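Long-range contacts in ferredoxin component of carbazole 1,9a-dioxygenase (Nocardioides aromaticivorans, PDB 3GCE), which carries a Rieske-type [2Fe-2S] cluster and probably passes electrons to the terminal oxygenase of carbazole 1,9a-dioxygenase: residues A[20-25]-A[36-40]; A[29-33]-A[108-112]. All blocks are in the same frame, centred on the assembly; numbering follows the deposited sequence.

Contact 1: residues A[20-25]-A[36-40]; sequences LKPGVP and MVVRD
Gly23 N donates to Arg39 O at 2.7 Å, joining the loop 20-25 to the end of strand 33-40. The loop makes a type II beta turn from Lys21 to Val24. Gly23 is at its third position, where the positive phi (77°) favours glycine. A water donates to Lys21 O and Val24 O and accepts from Arg39 N. Within the Rieske domain, a type II turn is thus tied to a hairpin strand by a backbone bond and a bridging water. Further along, Pro25 CA makes a CA-H...O contact with Val37 O at 3.5 Å.

The Arg39 side chain runs along the loop from Leu20 to Pro22. Its CD and CG lie against Leu20 CB, and a bend at chi3 (68°) turns the guanidinium along the loop. There NH1 donates to Leu20 O at 3.1 Å, almost in line with the carbonyl bond. The oxygen is tilted from the guanidinium plane, and the bond is bent at the donor (142°). Pro22 CG sits over the centre of one guanidinium face, 3.9 Å from CZ of Arg39. With an alanine in place of Arg39, Leu20 O would probably lose this donor and the Pro22 ring the flat group it lies on. Leu20 CD2 meets Val37 CG1 at 3.7 Å, and Pro25 CB meets Met36 SD at the same distance.

Strand 33-40 is the middle strand of its antiparallel sheet. Phe63 of strand 62-64 touches Pro25 and Val38.

Contact 2: residues A[29-33]-A[108-112]; sequences DVDGD and LVAPK
Val30, Asp33 and Pro111 have the most surface buried here, and each meets the other segment in its own way. Val30 gives the apolar part. Its CG1 is anti to the backbone N (chi1 177°), and this brings the methyl to Pro111 CA at 3.9 Å and to Val109 CG1 at 4.0 Å. The Val30 and Val109 side chains cross at about a right angle. Both valines are buried.

The Pro111 ring lies beside Asp31, next to Val30. Pro111 CB is 3.9 Å from Asp31 CG, a van der Waals contact in which the two side chains cross obliquely.

Residues 29-33 hold the end of strand 26-30 and the tight turn of the hairpin that it forms with strand 33-40. This is a type I' turn from Val30 to Asp33. Val30 N donates to Asp33 O and Asp33 N donates to Val30 O, which closes the hairpin. Gly32 N makes a weak bond to Asp29 OD1. The backbone angles of Gly32 would bring a CB against the carbonyl of Asp31, so glycine suits this position.

Asp33 holds the charged end. Its carboxylate meets Lys112, the last modelled residue. Lys112 NZ forms a salt bridge with Asp33, donating to OD1 at 2.8 Å, on the syn side and 26° out of the carboxylate plane. A weak second bond runs from Lys112 NZ to Asp33 OD2 at 3.2 Å. The lysine chain, bent at chi3 (76°), crosses the Asp33 side chain at about a right angle, with Lys112 CD 3.3 Å from Asp33 OD2. Tyr98 touches Asp33, Val109 and Lys112, and Val12 of strand 12-16 touches Val30 and Asp31.

Contacts 1 and 2 have centres about 17 Å apart, and apart from adjoining in sequence their segments make no contact with each other. They share one antiparallel sheet: contact 1 uses strand 33-40, and contact 2 uses the turn between that strand and strand 26-30. Their segments alternate along the chain. In contact 1 the loop 20-25 packs on the sheet, while contact 2 brings the C-terminal segment 108-112, from a second antiparallel sheet, to its hairpin turn. Contact 1 lies nearer the cluster: the Met36 side chain is about 11 Å from the [2Fe-2S] cluster and about 9 Å from the side chains of Cys51 and Cys72. Contact 2 lies away from the cluster site.

Contact 1: residues A[20-25]-A[36-40]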
loop_
_atom_site.group_PDB
_atom_site.type_symbol
_atom_site.label_atom_id
_atom_site.label_comp_id
_atom_site.label_asym_id
_atom_site.label_seq_id
_atom_site.Cartn_x
_atom_site.Cartn_y
_atom_site.Cartn_z
ATOM N N LEU A 20 -6.913 0.832 -11.484
ATOM C CA LEU A 20 -6.527 1.668 -10.347
ATOM C C LEU A 20 -6.379 3.119 -10.761
ATOM O O LEU A 20 -5.550 3.457 -11.627
ATOM C CB LEU A 20 -5.209 1.170 -9.734
ATOM C CG LEU A 20 -5.226 0.178 -8.573
ATOM C CD1 LEU A 20 -6.014 -1.082 -8.890
ATOM C CD2 LEU A 20 -3.792 -0.157 -8.179
ATOM N N LYS A 21 -7.172 3.984 -10.134
ATOM C CA LYS A 21 -7.003 5.415 -10.311
ATOM C C LYS A 21 -5.663 5.844 -9.702
ATOM O O LYS A 21 -5.363 5.504 -8.559
ATOM C CB LYS A 21 -8.172 6.186 -9.677
ATOM C CG LYS A 21 -9.544 5.786 -10.240
ATOM C CD LYS A 21 -10.719 6.374 -9.427
ATOM C CE LYS A 21 -11.015 5.558 -8.164
ATOM N NZ LYS A 21 -12.190 6.090 -7.409
ATOM N N PRO A 22 -4.840 6.584 -10.467
ATOM C CA PRO A 22 -3.584 6.972 -9.862
ATOM C C PRO A 22 -3.848 7.766 -8.589
ATOM O O PRO A 22 -4.797 8.562 -8.533
ATOM C CB PRO A 22 -2.928 7.829 -10.945
ATOM C CG PRO A 22 -3.502 7.287 -12.223
ATOM C CD PRO A 22 -4.949 7.082 -11.854
ATOM N N GLY A 23 -3.046 7.502 -7.563
ATOM C CA GLY A 23 -3.130 8.226 -6.311
ATOM C C GLY A 23 -4.278 7.841 -5.402
ATOM O O GLY A 23 -4.396 8.411 -4.329
ATOM N N VAL A 24 -5.104 6.881 -5.818
ATOM C CA VAL A 24 -6.201 6.384 -4.990
ATOM C C VAL A 24 -5.866 4.974 -4.453
ATOM O O VAL A 24 -5.857 3.991 -5.218
ATOM C CB VAL A 24 -7.570 6.353 -5.750
ATOM C CG1 VAL A 24 -8.688 5.894 -4.805
ATOM C CG2 VAL A 24 -7.898 7.729 -6.327
ATOM N N PRO A 25 -5.587 4.882 -3.141
ATOM C CA PRO A 25 -5.217 3.611 -2.504
ATOM C C PRO A 25 -6.393 2.646 -2.397
ATOM O O PRO A 25 -7.523 3.068 -2.172
ATOM C CB PRO A 25 -4.724 4.016 -1.110
ATOM C CG PRO A 25 -4.824 5.496 -1.024
ATOM C CD PRO A 25 -5.616 6.010 -2.185
ATOM N N MET A 36 -2.465 -2.809 1.082
ATOM C CA MET A 36 -2.812 -1.557 0.435
ATOM C C MET A 36 -1.963 -1.420 -0.816
ATOM O O MET A 36 -0.738 -1.552 -0.754
ATOM C CB MET A 36 -2.550 -0.378 1.371
ATOM C CG MET A 36 -3.116 0.957 0.849
ATOM S SD MET A 36 -1.846 1.999 0.152
ATOM C CE MET A 36 -1.115 2.424 1.684
ATOM N N VAL A 37 -2.628 -1.149 -1.934
ATOM C CA VAL A 37 -1.966 -0.970 -3.215
ATOM C C VAL A 37 -2.313 0.424 -3.722
ATOM O O VAL A 37 -3.465 0.843 -3.610
ATOM C CB VAL A 37 -2.375 -2.121 -4.196
ATOM C CG1 VAL A 37 -1.836 -1.901 -5.596
ATOM C CG2 VAL A 37 -1.840 -3.434 -3.656
ATOM N N VAL A 38 -1.304 1.151 -4.227
ATOM C CA VAL A 38 -1.512 2.473 -4.769
ATOM C C VAL A 38 -0.605 2.732 -5.976
ATOM O O VAL A 38 0.571 2.367 -5.978
ATOM C CB VAL A 38 -1.341 3.563 -3.653
ATOM C CG1 VAL A 38 0.114 3.683 -3.193
ATOM C CG2 VAL A 38 -1.906 4.922 -4.110
ATOM N N ARG A 39 -1.186 3.329 -7.014
ATOM C CA ARG A 39 -0.463 3.742 -8.217
ATOM C C ARG A 39 -0.001 5.188 -8.054
ATOM O O ARG A 39 -0.746 6.041 -7.555
ATOM C CB ARG A 39 -1.383 3.720 -9.433
ATOM C CG ARG A 39 -1.590 2.402 -10.140
ATOM C CD ARG A 39 -2.432 2.633 -11.435
ATOM N NE ARG A 39 -1.723 3.395 -12.475
ATOM C CZ ARG A 39 -2.258 3.820 -13.626
ATOM N NH1 ARG A 39 -3.537 3.604 -13.918
ATOM N NH2 ARG A 39 -1.506 4.473 -14.495
ATOM N N ASP A 40 1.229 5.450 -8.465
ATOM C CA ASP A 40 1.713 6.800 -8.679
ATOM C C ASP A 40 2.388 6.800 -10.056
ATOM O O ASP A 40 3.301 6.003 -10.303
ATOM C CB ASP A 40 2.719 7.183 -7.588
ATOM C CG ASP A 40 3.222 8.628 -7.732
ATOM O OD1 ASP A 40 2.400 9.565 -7.626
ATOM O OD2 ASP A 40 4.439 8.810 -7.960
HETATM O O HOH W 1 -4.042 3.748 -7.118
#

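Contact 2: residues A[29-33]-A[108-112]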
loop_
_atom_site.group_PDB
_atom_site.type_symbol
_atom_site.label_atom_id
_atom_site.label_comp_id
_atom_site.label_asym_id
_atom_site.label_seq_id
_atom_site.Cartn_x
_atom_site.Cartn_y
_atom_site.Cartn_z
ATOM N N ASP A 29 -6.892 -8.659 -0.546
ATOM C CA ASP A 29 -6.407 -9.844 0.149
ATOM C C ASP A 29 -5.287 -10.498 -0.640
ATOM O O ASP A 29 -5.469 -10.876 -1.801
ATOM C CB ASP A 29 -7.512 -10.870 0.392
ATOM C CG ASP A 29 -6.950 -12.196 0.866
ATOM O OD1 ASP A 29 -6.376 -12.216 1.964
ATOM O OD2 ASP A 29 -7.032 -13.212 0.138
ATOM N N VAL A 30 -4.129 -10.638 0.000
ATOM C CA VAL A 30 -3.003 -11.273 -0.607
ATOM C C VAL A 30 -2.664 -12.453 0.298
ATOM O O VAL A 30 -1.911 -12.309 1.258
ATOM C CB VAL A 30 -1.806 -10.286 -0.771
ATOM C CG1 VAL A 30 -0.580 -10.995 -1.344
ATOM C CG2 VAL A 30 -2.187 -9.102 -1.694
ATOM N N ASP A 31 -3.253 -13.615 0.000
ATOM C CA ASP A 31 -2.937 -14.840 0.746
ATOM C C ASP A 31 -3.230 -14.710 2.234
ATOM O O ASP A 31 -2.410 -15.105 3.058
ATOM C CB ASP A 31 -1.449 -15.167 0.588
ATOM C CG ASP A 31 -1.211 -16.412 -0.219
ATOM O OD1 ASP A 31 -1.600 -16.440 -1.426
ATOM O OD2 ASP A 31 -0.615 -17.360 0.366
ATOM N N GLY A 32 -4.374 -14.136 2.577
ATOM C CA GLY A 32 -4.739 -13.953 3.974
ATOM C C GLY A 32 -4.315 -12.620 4.558
ATOM O O GLY A 32 -4.871 -12.199 5.578
ATOM N N ASP A 33 -3.332 -11.957 3.933
ATOM C CA ASP A 33 -2.885 -10.625 4.394
ATOM C C ASP A 33 -3.524 -9.491 3.609
ATOM O O ASP A 33 -3.586 -9.533 2.388
ATOM C CB ASP A 33 -1.367 -10.491 4.324
ATOM C CG ASP A 33 -0.658 -11.466 5.246
ATOM O OD1 ASP A 33 -0.978 -11.495 6.452
ATOM O OD2 ASP A 33 0.201 -12.216 4.753
ATOM N N LEU A 108 0.749 -7.752 -10.037
ATOM C CA LEU A 108 1.031 -8.994 -9.301
ATOM C C LEU A 108 1.787 -8.680 -8.014
ATOM O O LEU A 108 2.797 -7.971 -8.054
ATOM C CB LEU A 108 1.878 -9.907 -10.174
ATOM C CG LEU A 108 1.352 -10.264 -11.580
ATOM C CD1 LEU A 108 2.383 -11.132 -12.324
ATOM C CD2 LEU A 108 0.006 -10.993 -11.464
ATOM N N VAL A 109 1.317 -9.234 -6.899
ATOM C CA VAL A 109 1.904 -9.010 -5.572
ATOM C C VAL A 109 2.451 -10.332 -5.011
ATOM O O VAL A 109 1.737 -11.335 -4.960
ATOM C CB VAL A 109 0.839 -8.415 -4.590
ATOM C CG1 VAL A 109 1.460 -8.087 -3.202
ATOM C CG2 VAL A 109 0.194 -7.140 -5.217
ATOM N N ALA A 110 3.712 -10.338 -4.603
ATOM C CA ALA A 110 4.292 -11.522 -3.977
ATOM C C ALA A 110 3.759 -11.668 -2.558
ATOM O O ALA A 110 3.792 -10.712 -1.793
ATOM C CB ALA A 110 5.802 -11.428 -3.967
ATOM N N PRO A 111 3.244 -12.856 -2.201
ATOM C CA PRO A 111 2.700 -13.061 -0.858
ATOM C C PRO A 111 3.805 -13.114 0.187
ATOM O O PRO A 111 4.958 -13.364 -0.157
ATOM C CB PRO A 111 2.013 -14.435 -0.950
ATOM C CG PRO A 111 1.959 -14.768 -2.403
ATOM C CD PRO A 111 3.134 -14.075 -3.018
ATOM N N LYS A 112 3.432 -12.843 1.439
ATOM C CA LYS A 112 4.324 -12.901 2.601
ATOM C C LYS A 112 5.128 -14.202 2.625
ATOM O O LYS A 112 6.349 -14.182 2.801
ATOM C CB LYS A 112 3.480 -12.794 3.878
ATOM C CG LYS A 112 4.193 -12.220 5.094
ATOM C CD LYS A 112 3.190 -11.734 6.148
ATOM C CE LYS A 112 2.555 -12.880 6.917
ATOM N NZ LYS A 112 1.347 -12.460 7.695
#